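Side-chain contacts in bacteriophage virulence determinant (Salmonella enterica subsp. enterica serovar Typhimurium str. 14028S, PDB 6GGR), which probably acts as a zinc metalloprotease effector of the PipA family that cleaves host NF-kappaB transcription factors after delivery into infected cells: residues A38-M43 with R90-A95; Y48-P53 with K131-N136; I60-D65 with A111-G116; R76-A81 with G86-L91; I193-K196 with T201-P204. All blocks are in the same frame, centred on the assembly; numbering follows the deposited sequence.

Overall arrangement
Five contacts stitch this helix-rich chain together in an overlapping order. Contact 1 opens in the loop before helix 45-49, contact 2 at 48-53 on the end of that helix, and contact 3 at 60-65, the lead-in of helix 64-84. Contact 4 then closes a very short loop between helices 64-84 and 86-100, within the spans of contacts 2 and 3. Its second segment runs into that of contact 1, which ends on helix 86-100 and so crosses both contacts 2 and 3. Contact 3 closes next, at the end of strand 107-111, inside the longer span that contact 2 completes on strand 132-135. Contact 5 follows in series, folding the tail back on helix 186-197, whose I194 touches L91 and F88.

Contact 1 (A38-M43 with R90-A95); sequences ARLEPM and RLMNYA
N93, L40 and R39 carry this contact: the amide of N93, on helix 86-100, is covered by two consecutive side chains of the loop 38-43. Backbone approach is moderate, with L40 CA 7.5 Å from N93 CA, and no hydrogen bond crosses between the segments. R39 lays its guanidinium over the N93 side chain; the guanidinium and amide planes are 23° apart, and R39 NH1 lies 3.6 Å from N93 CB. An extended run from CG to NE carries the group that far, after a first torsion of 62° that tucks CG between backbone N and carbonyl carbon. L40 and N93 run alongside each other head to tail, with L40 CG 3.4 Å from N93 OD1. The L40 CD1 branch reaches on to M92 CG at 4.1 Å, a purely apolar touch.

The stacked polar groups are held elsewhere: N93 OD1 is hydrogen-bonded to Y82 OH and ND2 to the carbonyls of D35 and K37, while R39 forms salt bridges with D35 and D97. The loop thus lies along helix 86-100 just before helix 45-49, with P42 and M43 resting on helix 64-84 and M92 facing helix 160-173.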
# COMPACT_ATOMS: atom_id res chain seq x y z
N ALA B 38 14.96 -8.18 28.59
CA ALA B 38 15.04 -9.34 27.70
C ALA B 38 14.57 -10.58 28.45
O ALA B 38 15.33 -11.52 28.73
CB ALA B 38 16.45 -9.51 27.18
N ARG B 39 13.28 -10.59 28.78
CA ARG B 39 12.71 -11.67 29.58
C ARG B 39 12.02 -12.75 28.75
O ARG B 39 11.73 -13.82 29.29
CB ARG B 39 11.71 -11.11 30.61
CG ARG B 39 10.50 -10.39 30.04
CD ARG B 39 9.55 -10.02 31.17
NE ARG B 39 8.64 -8.93 30.83
CZ ARG B 39 7.41 -9.07 30.35
NH1 ARG B 39 6.68 -8.00 30.08
NH2 ARG B 39 6.91 -10.28 30.13
N LEU B 40 11.78 -12.51 27.46
CA LEU B 40 11.27 -13.54 26.57
C LEU B 40 12.43 -14.16 25.80
O LEU B 40 13.48 -13.54 25.60
CB LEU B 40 10.25 -12.97 25.58
CG LEU B 40 9.19 -12.01 26.13
CD1 LEU B 40 8.24 -11.61 25.01
CD2 LEU B 40 8.42 -12.63 27.28
N GLU B 41 12.23 -15.40 25.36
CA GLU B 41 13.25 -16.12 24.62
C GLU B 41 13.14 -15.77 23.14
O GLU B 41 12.10 -16.05 22.53
CB GLU B 41 13.11 -17.62 24.82
CG GLU B 41 14.44 -18.37 24.80
CD GLU B 41 14.92 -18.68 23.40
OE1 GLU B 41 14.13 -19.22 22.60
OE2 GLU B 41 16.10 -18.37 23.10
N PRO B 42 14.16 -15.16 22.52
CA PRO B 42 14.01 -14.71 21.12
C PRO B 42 13.55 -15.78 20.14
O PRO B 42 12.73 -15.49 19.27
CB PRO B 42 15.42 -14.21 20.78
CG PRO B 42 15.99 -13.77 22.08
CD PRO B 42 15.44 -14.73 23.10
N MET B 43 14.07 -17.00 20.25
CA MET B 43 13.74 -18.03 19.27
C MET B 43 12.31 -18.54 19.40
O MET B 43 11.93 -19.46 18.65
CB MET B 43 14.72 -19.19 19.38
CG MET B 43 16.01 -18.98 18.60
SD MET B 43 17.34 -20.09 19.09
CE MET B 43 17.97 -19.25 20.54
N ARG B 90 10.29 -3.45 24.33
CA ARG B 90 9.16 -2.85 25.03
C ARG B 90 7.84 -3.17 24.32
O ARG B 90 6.88 -3.62 24.95
CB ARG B 90 9.34 -1.34 25.15
CG ARG B 90 10.49 -0.92 26.05
CD ARG B 90 10.40 0.54 26.46
NE ARG B 90 10.69 1.46 25.35
CZ ARG B 90 9.78 2.06 24.60
NH1 ARG B 90 8.49 1.85 24.80
NH2 ARG B 90 10.16 2.88 23.62
N LEU B 91 7.79 -2.93 23.01
CA LEU B 91 6.58 -3.22 22.26
C LEU B 91 6.24 -4.71 22.34
O LEU B 91 5.10 -5.08 22.64
CB LEU B 91 6.75 -2.77 20.81
CG LEU B 91 7.17 -1.31 20.63
CD1 LEU B 91 7.28 -0.96 19.16
CD2 LEU B 91 6.21 -0.37 21.34
N MET B 92 7.23 -5.57 22.12
CA MET B 92 7.00 -7.01 22.14
C MET B 92 6.57 -7.48 23.52
O MET B 92 5.60 -8.23 23.66
CB MET B 92 8.26 -7.75 21.69
CG MET B 92 8.10 -9.26 21.65
SD MET B 92 6.92 -9.78 20.38
CE MET B 92 6.48 -11.40 20.98
N ASN B 93 7.30 -7.06 24.56
CA ASN B 93 6.97 -7.48 25.92
C ASN B 93 5.54 -7.09 26.27
O ASN B 93 4.75 -7.93 26.71
CB ASN B 93 7.95 -6.86 26.92
CG ASN B 93 9.30 -7.55 26.93
OD1 ASN B 93 9.44 -8.68 26.48
ND2 ASN B 93 10.31 -6.86 27.47
N TYR B 94 5.20 -5.81 26.09
CA TYR B 94 3.84 -5.37 26.36
C TYR B 94 2.83 -6.23 25.60
O TYR B 94 1.90 -6.79 26.19
CB TYR B 94 3.70 -3.90 25.97
CG TYR B 94 2.41 -3.20 26.39
CD1 TYR B 94 1.28 -3.91 26.80
CD2 TYR B 94 2.32 -1.83 26.36
CE1 TYR B 94 0.13 -3.24 27.16
CE2 TYR B 94 1.19 -1.18 26.71
CZ TYR B 94 0.09 -1.88 27.12
OH TYR B 94 -1.05 -1.20 27.47
N ALA B 95 3.02 -6.36 24.28
CA ALA B 95 2.09 -7.14 23.48
C ALA B 95 1.98 -8.58 23.99
O ALA B 95 0.89 -9.17 23.95
CB ALA B 95 2.52 -7.12 22.02

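Contact 2 (Y48-P53 with K131-N136); sequences YLISGP and KVIALN
I50 and I133 bring the two backbones closest, yet their CA atoms stay 8.5 Å apart and no hydrogen bond joins the segments. The separation has a simple explanation: strand 107-111 runs between them. Its W107 and L109 make backbone bonds to L49, S51 and G52, whereas L108 bonds to K131. In 48-53 the chain leaves helix 45-49 at I50, passes through a short extended piece and turns a corner at G52; 131-136 is mostly strand.

Contact is therefore made by side chains reaching across a face of the sheet. This is a mixed sheet in which 132-135 runs parallel to 107-111 and antiparallel to 116-117. It packs on helix 160-173, which carries H166 and H170; these bind zinc in this protein, although none is bound to this chain here. That is consistent with a zincin-like fold, in which a sheet packs against the helix carrying the zinc-binding histidines. The side chain of I133 comes to about 7 Å from that of H170.

A single methyl does most of the touching. The I133 CB is directed at the other segment, and the extended CG1-CD1 arm (chi2 163°) continues to L49. There I133 CD1 meets the fork of L49 broadside, being 4.0 Å from L49 CD2 and 4.1 Å from both L49 CG and L49 CD1. The two side chains cross at about a right angle. L49 presents the fork because its CG stands opposite the backbone N, chi1 -176°. I50 adds a looser touch, its CD1 4.3 Å from I133 CD1. L172 and A171 of helix 160-173 adjoin L49 and I133 respectively, and I50 also meets L109, Y67 and L74.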
# COMPACT_ATOMS: atom_id res chain seq x y z
N TYR B 48 5.01 -16.86 19.27
CA TYR B 48 4.20 -15.95 20.08
C TYR B 48 3.39 -15.00 19.21
O TYR B 48 2.30 -14.58 19.61
CB TYR B 48 5.10 -15.15 21.03
CG TYR B 48 5.89 -15.99 22.03
CD1 TYR B 48 5.61 -17.34 22.22
CD2 TYR B 48 6.90 -15.42 22.79
CE1 TYR B 48 6.33 -18.09 23.13
CE2 TYR B 48 7.62 -16.16 23.70
CZ TYR B 48 7.33 -17.50 23.87
OH TYR B 48 8.04 -18.26 24.77
N LEU B 49 3.90 -14.64 18.04
CA LEU B 49 3.22 -13.67 17.18
C LEU B 49 2.30 -14.34 16.16
O LEU B 49 1.23 -13.80 15.86
CB LEU B 49 4.25 -12.80 16.45
CG LEU B 49 3.72 -11.66 15.58
CD1 LEU B 49 3.26 -10.48 16.43
CD2 LEU B 49 4.76 -11.22 14.57
N ILE B 50 2.69 -15.49 15.63
CA ILE B 50 2.01 -16.12 14.50
C ILE B 50 1.38 -17.43 14.95
O ILE B 50 2.05 -18.27 15.57
CB ILE B 50 2.99 -16.36 13.33
CG1 ILE B 50 3.71 -15.06 12.95
CG2 ILE B 50 2.26 -16.95 12.13
CD1 ILE B 50 2.80 -13.89 12.65
N SER B 51 0.11 -17.62 14.61
CA SER B 51 -0.58 -18.88 14.86
C SER B 51 -0.48 -19.82 13.66
O SER B 51 -0.11 -20.99 13.81
CB SER B 51 -2.05 -18.64 15.20
OG SER B 51 -2.76 -18.15 14.07
N GLY B 52 -0.83 -19.32 12.48
CA GLY B 52 -0.74 -20.10 11.27
C GLY B 52 -0.92 -19.24 10.03
O GLY B 52 -1.06 -18.01 10.12
N PRO B 53 -0.91 -19.87 8.86
CA PRO B 53 -1.14 -19.11 7.62
C PRO B 53 -2.57 -18.60 7.54
O PRO B 53 -3.49 -19.18 8.12
CB PRO B 53 -0.86 -20.13 6.51
CG PRO B 53 -0.27 -21.34 7.17
CD PRO B 53 -0.64 -21.29 8.61
N LYS B 131 -7.32 -11.37 12.69
CA LYS B 131 -6.09 -10.59 12.73
C LYS B 131 -5.09 -11.19 11.75
O LYS B 131 -4.81 -12.39 11.80
CB LYS B 131 -5.50 -10.59 14.15
CG LYS B 131 -6.30 -9.79 15.18
CD LYS B 131 -6.08 -10.29 16.62
CE LYS B 131 -5.11 -9.41 17.41
NZ LYS B 131 -5.02 -9.84 18.84
N VAL B 132 -4.55 -10.36 10.86
CA VAL B 132 -3.64 -10.82 9.81
C VAL B 132 -2.42 -9.92 9.75
O VAL B 132 -2.52 -8.70 9.93
CB VAL B 132 -4.33 -10.86 8.44
CG1 VAL B 132 -3.32 -11.22 7.35
CG2 VAL B 132 -5.50 -11.84 8.45
N ILE B 133 -1.26 -10.52 9.49
CA ILE B 133 -0.03 -9.82 9.18
C ILE B 133 0.43 -10.31 7.81
O ILE B 133 0.79 -11.49 7.67
CB ILE B 133 1.06 -10.06 10.25
CG1 ILE B 133 0.71 -9.32 11.54
CG2 ILE B 133 2.43 -9.61 9.75
CD1 ILE B 133 1.47 -9.81 12.75
N ALA B 134 0.40 -9.43 6.82
CA ALA B 134 0.75 -9.79 5.45
C ALA B 134 2.20 -9.40 5.18
O ALA B 134 2.57 -8.23 5.31
CB ALA B 134 -0.19 -9.11 4.45
N LEU B 135 3.01 -10.38 4.79
CA LEU B 135 4.42 -10.17 4.49
C LEU B 135 4.78 -10.92 3.22
O LEU B 135 4.17 -11.94 2.90
CB LEU B 135 5.31 -10.63 5.64
CG LEU B 135 5.00 -10.04 7.02
CD1 LEU B 135 5.77 -10.79 8.10
CD2 LEU B 135 5.33 -8.56 7.07
N ASN B 136 5.79 -10.41 2.51
CA ASN B 136 6.29 -11.07 1.31
C ASN B 136 7.78 -10.77 1.18
O ASN B 136 8.31 -9.86 1.82
CB ASN B 136 5.55 -10.61 0.06
CG ASN B 136 5.81 -9.16 -0.28
OD1 ASN B 136 6.88 -8.81 -0.78
ND2 ASN B 136 4.84 -8.30 0.00

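Contact 3 (I60-D65 with A111-G116); sequences IEIDDD and AGENFG
I62 meets A111 and E113 with its two branches, and the contact is best traced outward along this one side chain. Its backbone lies 6.5 Å from that of A111, CA to CA, and the CB points toward the other segment without touching it. From CB the chain forks. The I62 CG2 methyl, placed opposite the backbone N, lies against the backbone of A111: it is 3.5 Å from A111 O and 3.8 Å from A111 N, and the A111 CB methyl follows at 4.0 Å. The longer branch goes through CG1, which serves as the link and comes close to neither A111 nor E113; a bend in I62 at chi2 (-57°) then brings CD1 to E113. There I62 CD1 is 3.9 Å from E113 CG and equally 3.9 Å from E113 OE2, so it packs along both the aliphatic part and one carboxylate oxygen. E113 is itself bent at chi2, and the two side chains cross at a slant. All of this is van der Waals contact; no hydrogen bond spans the segments.

Next to I62, D63 N-caps helix 64-84: D65 N donates to D63 OD1 at 2.9 Å, nearly straight at 168°, approaching from above the carboxylate plane.

I62 thus packs the approach to helix 64-84 on the end of strand 107-111 and the loop that follows it. P53 lies against I62 as well, E113 rests on A134 of strand 132-135, and F115 packs on helix 160-173.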
# COMPACT_ATOMS: atom_id res chain seq x y z
N ILE B 60 -9.57 -16.54 -0.05
CA ILE B 60 -8.28 -16.84 -0.65
C ILE B 60 -7.37 -17.45 0.41
O ILE B 60 -7.46 -17.11 1.60
CB ILE B 60 -7.66 -15.58 -1.28
CG1 ILE B 60 -8.70 -14.83 -2.13
CG2 ILE B 60 -6.46 -15.95 -2.14
CD1 ILE B 60 -8.23 -13.49 -2.65
N GLU B 61 -6.50 -18.35 -0.02
CA GLU B 61 -5.69 -19.15 0.89
C GLU B 61 -4.20 -18.97 0.58
O GLU B 61 -3.82 -18.67 -0.55
CB GLU B 61 -6.07 -20.63 0.79
CG GLU B 61 -5.81 -21.24 -0.57
CD GLU B 61 -6.73 -22.41 -0.87
OE1 GLU B 61 -7.49 -22.82 0.03
OE2 GLU B 61 -6.69 -22.92 -2.01
N ILE B 62 -3.38 -19.18 1.61
CA ILE B 62 -1.94 -18.94 1.52
C ILE B 62 -1.24 -20.22 1.11
O ILE B 62 -1.62 -21.32 1.52
CB ILE B 62 -1.40 -18.43 2.87
CG1 ILE B 62 -2.22 -17.24 3.38
CG2 ILE B 62 0.08 -18.04 2.74
CD1 ILE B 62 -2.29 -16.07 2.41
N ASP B 63 -0.20 -20.07 0.29
CA ASP B 63 0.63 -21.21 -0.09
C ASP B 63 1.43 -21.69 1.12
O ASP B 63 2.11 -20.90 1.78
CB ASP B 63 1.58 -20.81 -1.22
CG ASP B 63 2.48 -21.95 -1.66
OD1 ASP B 63 2.31 -23.08 -1.16
OD2 ASP B 63 3.37 -21.71 -2.50
N ASP B 64 1.34 -22.99 1.41
CA ASP B 64 2.06 -23.56 2.54
C ASP B 64 3.56 -23.39 2.39
O ASP B 64 4.28 -23.32 3.39
CB ASP B 64 1.70 -25.03 2.70
CG ASP B 64 0.22 -25.25 2.96
OD1 ASP B 64 -0.34 -24.55 3.83
OD2 ASP B 64 -0.38 -26.12 2.30
N ASP B 65 4.06 -23.33 1.15
CA ASP B 65 5.49 -23.20 0.93
C ASP B 65 5.97 -21.79 1.25
O ASP B 65 6.92 -21.61 2.03
CB ASP B 65 5.83 -23.58 -0.51
CG ASP B 65 7.31 -23.84 -0.71
OD1 ASP B 65 8.13 -23.16 -0.06
OD2 ASP B 65 7.64 -24.73 -1.52
N ALA B 111 1.50 -14.81 4.18
CA ALA B 111 2.77 -14.87 3.48
C ALA B 111 2.58 -14.71 1.98
O ALA B 111 1.65 -15.26 1.39
CB ALA B 111 3.48 -16.19 3.78
N GLY B 112 3.49 -13.96 1.36
CA GLY B 112 3.43 -13.72 -0.07
C GLY B 112 2.40 -12.69 -0.49
O GLY B 112 2.20 -12.51 -1.69
N GLU B 113 1.76 -12.01 0.46
CA GLU B 113 0.76 -11.01 0.16
C GLU B 113 1.33 -9.61 0.36
O GLU B 113 2.39 -9.42 0.96
CB GLU B 113 -0.48 -11.21 1.04
CG GLU B 113 -1.08 -12.61 0.95
CD GLU B 113 -1.59 -12.92 -0.44
OE1 GLU B 113 -2.06 -11.99 -1.13
OE2 GLU B 113 -1.51 -14.10 -0.85
N ASN B 114 0.60 -8.62 -0.15
CA ASN B 114 1.03 -7.23 -0.03
C ASN B 114 1.22 -6.88 1.44
O ASN B 114 0.42 -7.27 2.30
CB ASN B 114 0.00 -6.30 -0.67
CG ASN B 114 0.55 -4.91 -0.90
OD1 ASN B 114 1.48 -4.71 -1.68
ND2 ASN B 114 -0.05 -3.92 -0.24
N PHE B 115 2.29 -6.14 1.73
CA PHE B 115 2.60 -5.75 3.11
C PHE B 115 1.40 -5.06 3.76
O PHE B 115 0.90 -4.06 3.25
CB PHE B 115 3.82 -4.83 3.12
CG PHE B 115 5.13 -5.56 2.97
CD1 PHE B 115 5.61 -6.38 3.98
CD2 PHE B 115 5.89 -5.41 1.82
CE1 PHE B 115 6.81 -7.04 3.84
CE2 PHE B 115 7.10 -6.07 1.68
CZ PHE B 115 7.55 -6.88 2.69
N GLY B 116 0.97 -5.59 4.90
CA GLY B 116 -0.14 -4.99 5.61
C GLY B 116 -0.46 -5.77 6.86
O GLY B 116 -0.03 -6.92 7.04

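Contact 4 (R76-A81 with G86-L91); sequences RILEDA and GTFRRL
F88 packed on A81 and L78 is a buried, apolar helix-to-helix contact: it joins the last turns of helix 64-84 to the first turns of helix 86-100, which follows almost at once in the chain. The closest backbone approach is between A81 CA and F88 CA, 6.4 Å, short enough to place a small residue directly against a ring, and no hydrogen bond crosses the segments.

The ring of F88 is met from two directions. Over one face sits the A81 methyl: A81 CB is 3.8 Å from the centroid of the F88 ring and only 12° off the ring normal, a well-centred CH-pi contact. The same ring also brushes the backbone of helix 64-84, with F88 CD2 3.7 Å from A81 C. At the ring edge, close to its plane, L78 contributes its CD2 branch, 3.8 Å from F88 CZ. One helical turn thus supplies both partners, L78 and A81 being three residues apart. The placement of the F88 ring follows from its torsions: chi1 of 177° sets CG opposite the backbone N, so that the ring reaches A81 and L78, and chi2 of 88° turns a face to A81.

Beyond the two segments, F88 also borders I194 of helix 186-197, and R89 NH1 bonds back to the carbonyl of Y82. Two consecutive helices, directed crosswise and separated by the single residue S85, with the F88 ring packed between them, resemble an alpha-alpha corner.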
# COMPACT_ATOMS: atom_id res chain seq x y z
N ARG B 76 13.99 -14.82 12.08
CA ARG B 76 15.31 -14.22 12.20
C ARG B 76 15.21 -12.76 12.61
O ARG B 76 15.89 -12.31 13.54
CB ARG B 76 16.08 -14.35 10.89
CG ARG B 76 16.29 -15.77 10.39
CD ARG B 76 17.20 -15.79 9.17
NE ARG B 76 16.68 -14.98 8.06
CZ ARG B 76 16.97 -13.70 7.85
NH1 ARG B 76 17.77 -13.04 8.68
NH2 ARG B 76 16.44 -13.07 6.81
N ILE B 77 14.37 -12.00 11.91
CA ILE B 77 14.26 -10.56 12.15
C ILE B 77 13.73 -10.29 13.55
O ILE B 77 14.23 -9.40 14.26
CB ILE B 77 13.39 -9.92 11.06
CG1 ILE B 77 14.15 -9.93 9.73
CG2 ILE B 77 12.98 -8.49 11.44
CD1 ILE B 77 13.30 -9.60 8.52
N LEU B 78 12.71 -11.03 13.97
CA LEU B 78 12.21 -10.90 15.34
C LEU B 78 13.31 -11.17 16.35
O LEU B 78 13.48 -10.43 17.33
CB LEU B 78 11.04 -11.85 15.56
CG LEU B 78 9.73 -11.53 14.85
CD1 LEU B 78 8.79 -12.72 14.93
CD2 LEU B 78 9.08 -10.30 15.44
N GLU B 79 14.08 -12.24 16.13
CA GLU B 79 15.17 -12.59 17.03
C GLU B 79 16.20 -11.47 17.11
O GLU B 79 16.62 -11.07 18.20
CB GLU B 79 15.80 -13.90 16.57
CG GLU B 79 17.04 -14.32 17.33
CD GLU B 79 17.51 -15.72 16.95
OE1 GLU B 79 17.15 -16.18 15.84
OE2 GLU B 79 18.22 -16.36 17.76
N ASP B 80 16.63 -10.96 15.95
CA ASP B 80 17.62 -9.89 15.94
C ASP B 80 17.08 -8.63 16.61
O ASP B 80 17.79 -7.97 17.37
CB ASP B 80 18.05 -9.57 14.51
CG ASP B 80 18.94 -10.64 13.92
OD1 ASP B 80 19.59 -11.38 14.69
OD2 ASP B 80 19.00 -10.74 12.67
N ALA B 81 15.83 -8.28 16.32
CA ALA B 81 15.26 -7.05 16.88
C ALA B 81 15.16 -7.13 18.40
O ALA B 81 15.41 -6.14 19.10
CB ALA B 81 13.88 -6.79 16.28
N GLY B 86 16.20 -2.36 22.55
CA GLY B 86 15.39 -2.22 23.75
C GLY B 86 14.03 -1.60 23.48
O GLY B 86 13.06 -1.91 24.18
N THR B 87 13.94 -0.72 22.48
CA THR B 87 12.65 -0.18 22.10
C THR B 87 11.72 -1.28 21.62
O THR B 87 10.54 -1.33 22.00
CB THR B 87 12.82 0.89 21.02
OG1 THR B 87 13.52 2.01 21.58
CG2 THR B 87 11.47 1.36 20.47
N PHE B 88 12.23 -2.20 20.79
CA PHE B 88 11.41 -3.30 20.30
C PHE B 88 11.04 -4.26 21.43
O PHE B 88 9.94 -4.81 21.44
CB PHE B 88 12.14 -4.04 19.19
CG PHE B 88 11.39 -5.24 18.68
CD1 PHE B 88 10.47 -5.12 17.66
CD2 PHE B 88 11.61 -6.49 19.24
CE1 PHE B 88 9.78 -6.23 17.20
CE2 PHE B 88 10.92 -7.60 18.78
CZ PHE B 88 10.01 -7.47 17.76
N ARG B 89 11.96 -4.48 22.37
CA ARG B 89 11.64 -5.32 23.52
C ARG B 89 10.44 -4.78 24.28
O ARG B 89 9.64 -5.55 24.82
CB ARG B 89 12.86 -5.46 24.44
CG ARG B 89 13.98 -6.33 23.87
CD ARG B 89 15.00 -6.75 24.94
NE ARG B 89 15.83 -5.65 25.43
CZ ARG B 89 16.94 -5.22 24.83
NH1 ARG B 89 17.36 -5.79 23.70
NH2 ARG B 89 17.62 -4.21 25.35
N ARG B 90 10.29 -3.45 24.33
CA ARG B 90 9.16 -2.85 25.03
C ARG B 90 7.84 -3.17 24.32
O ARG B 90 6.88 -3.62 24.95
CB ARG B 90 9.34 -1.34 25.15
CG ARG B 90 10.49 -0.92 26.05
CD ARG B 90 10.40 0.54 26.46
NE ARG B 90 10.69 1.46 25.35
CZ ARG B 90 9.78 2.06 24.60
NH1 ARG B 90 8.49 1.85 24.80
NH2 ARG B 90 10.16 2.88 23.62
N LEU B 91 7.79 -2.93 23.01
CA LEU B 91 6.58 -3.22 22.26
C LEU B 91 6.24 -4.71 22.34
O LEU B 91 5.10 -5.08 22.64
CB LEU B 91 6.75 -2.77 20.81
CG LEU B 91 7.17 -1.31 20.63
CD1 LEU B 91 7.28 -0.96 19.16
CD2 LEU B 91 6.21 -0.37 21.34

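Contact 5 (I193-K196 with T201-P204); sequences IILK and TSPP
K196 reaches from the last turn of helix 186-197 to the backbone of S202, in what is probably the zincin-like fold of the PipA family. Helix 186-197 packs on helix 160-173, with I194 and L195 on I165, and the loop after it turns back on its last turn. The nearest backbone pair is K196 and T201, with CA atoms 7.0 Å apart.

The lysine has one bend and is otherwise stretched. With CG beside the backbone N and K196 chi2 at -61°, the chain turns once; chi3 and chi4 are then both extended, carrying the ammonium out over the 201-204 backbone. K196 NZ donates to S202 O at 3.2 Å. The approach is not along a lone pair: the donor stands 48° out of the S202 carbonyl plane. T201 O lies alongside, 3.6 Å from K196 NZ, but its carbonyl is turned aside, so S202 O is the acceptor and T201 O may add at most a weak attraction.

L195 takes a less relaxed conformation, its chi1 of -96° lying away from the usual staggered values, and L195 CD2 comes to 4.0 Å from S202 OG. That hydroxyl, turned back between its backbone N and carbonyl carbon, is hydrogen-bonded to H200 ND1 and R162 NH2. The L195 side chain lies about 7 Å from that of the zinc-site residue H166.

P204 completes the contact by packing its ring at a slant to the lysine, with P204 CD 3.8 Å from K196 CE.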
# COMPACT_ATOMS: atom_id res chain seq x y z
N ILE B 193 13.53 3.99 15.00
CA ILE B 193 14.33 3.83 16.22
C ILE B 193 14.80 2.39 16.36
O ILE B 193 15.97 2.13 16.69
CB ILE B 193 13.51 4.26 17.45
CG1 ILE B 193 13.15 5.75 17.34
CG2 ILE B 193 14.30 3.98 18.73
CD1 ILE B 193 12.09 6.19 18.34
N ILE B 194 13.90 1.43 16.14
CA ILE B 194 14.25 0.02 16.26
C ILE B 194 15.38 -0.33 15.30
O ILE B 194 16.37 -0.96 15.68
CB ILE B 194 13.00 -0.85 16.01
CG1 ILE B 194 11.98 -0.61 17.12
CG2 ILE B 194 13.37 -2.33 15.94
CD1 ILE B 194 10.60 -1.18 16.82
N LEU B 195 15.25 0.09 14.04
CA LEU B 195 16.26 -0.25 13.04
C LEU B 195 17.62 0.34 13.41
O LEU B 195 18.65 -0.33 13.26
CB LEU B 195 15.82 0.25 11.67
CG LEU B 195 15.13 -0.80 10.78
CD1 LEU B 195 13.88 -1.33 11.44
CD2 LEU B 195 14.81 -0.20 9.42
N LYS B 196 17.65 1.59 13.87
CA LYS B 196 18.93 2.15 14.31
C LYS B 196 19.48 1.40 15.52
O LYS B 196 20.69 1.20 15.63
CB LYS B 196 18.77 3.64 14.64
CG LYS B 196 18.64 4.54 13.42
CD LYS B 196 19.86 4.46 12.51
CE LYS B 196 19.78 5.49 11.39
NZ LYS B 196 20.86 5.29 10.37
N THR B 201 21.69 0.35 8.72
CA THR B 201 22.35 1.55 8.19
C THR B 201 21.39 2.50 7.47
O THR B 201 21.74 3.67 7.29
CB THR B 201 23.47 1.12 7.24
OG1 THR B 201 24.44 0.35 7.96
CG2 THR B 201 24.16 2.32 6.59
N SER B 202 20.22 2.02 7.06
CA SER B 202 19.35 2.84 6.22
C SER B 202 19.07 4.18 6.89
O SER B 202 18.90 4.23 8.12
CB SER B 202 18.04 2.10 5.94
OG SER B 202 17.24 2.01 7.11
N PRO B 203 19.01 5.28 6.14
CA PRO B 203 18.63 6.55 6.75
C PRO B 203 17.23 6.47 7.30
O PRO B 203 16.36 5.78 6.74
CB PRO B 203 18.73 7.54 5.58
CG PRO B 203 19.50 6.85 4.51
CD PRO B 203 19.24 5.40 4.69
N PRO B 204 16.95 7.17 8.40
CA PRO B 204 15.59 7.14 8.95
C PRO B 204 14.58 7.80 8.02
O PRO B 204 14.91 8.69 7.23
CB PRO B 204 15.71 7.89 10.27
CG PRO B 204 16.94 8.71 10.15
CD PRO B 204 17.86 7.97 9.23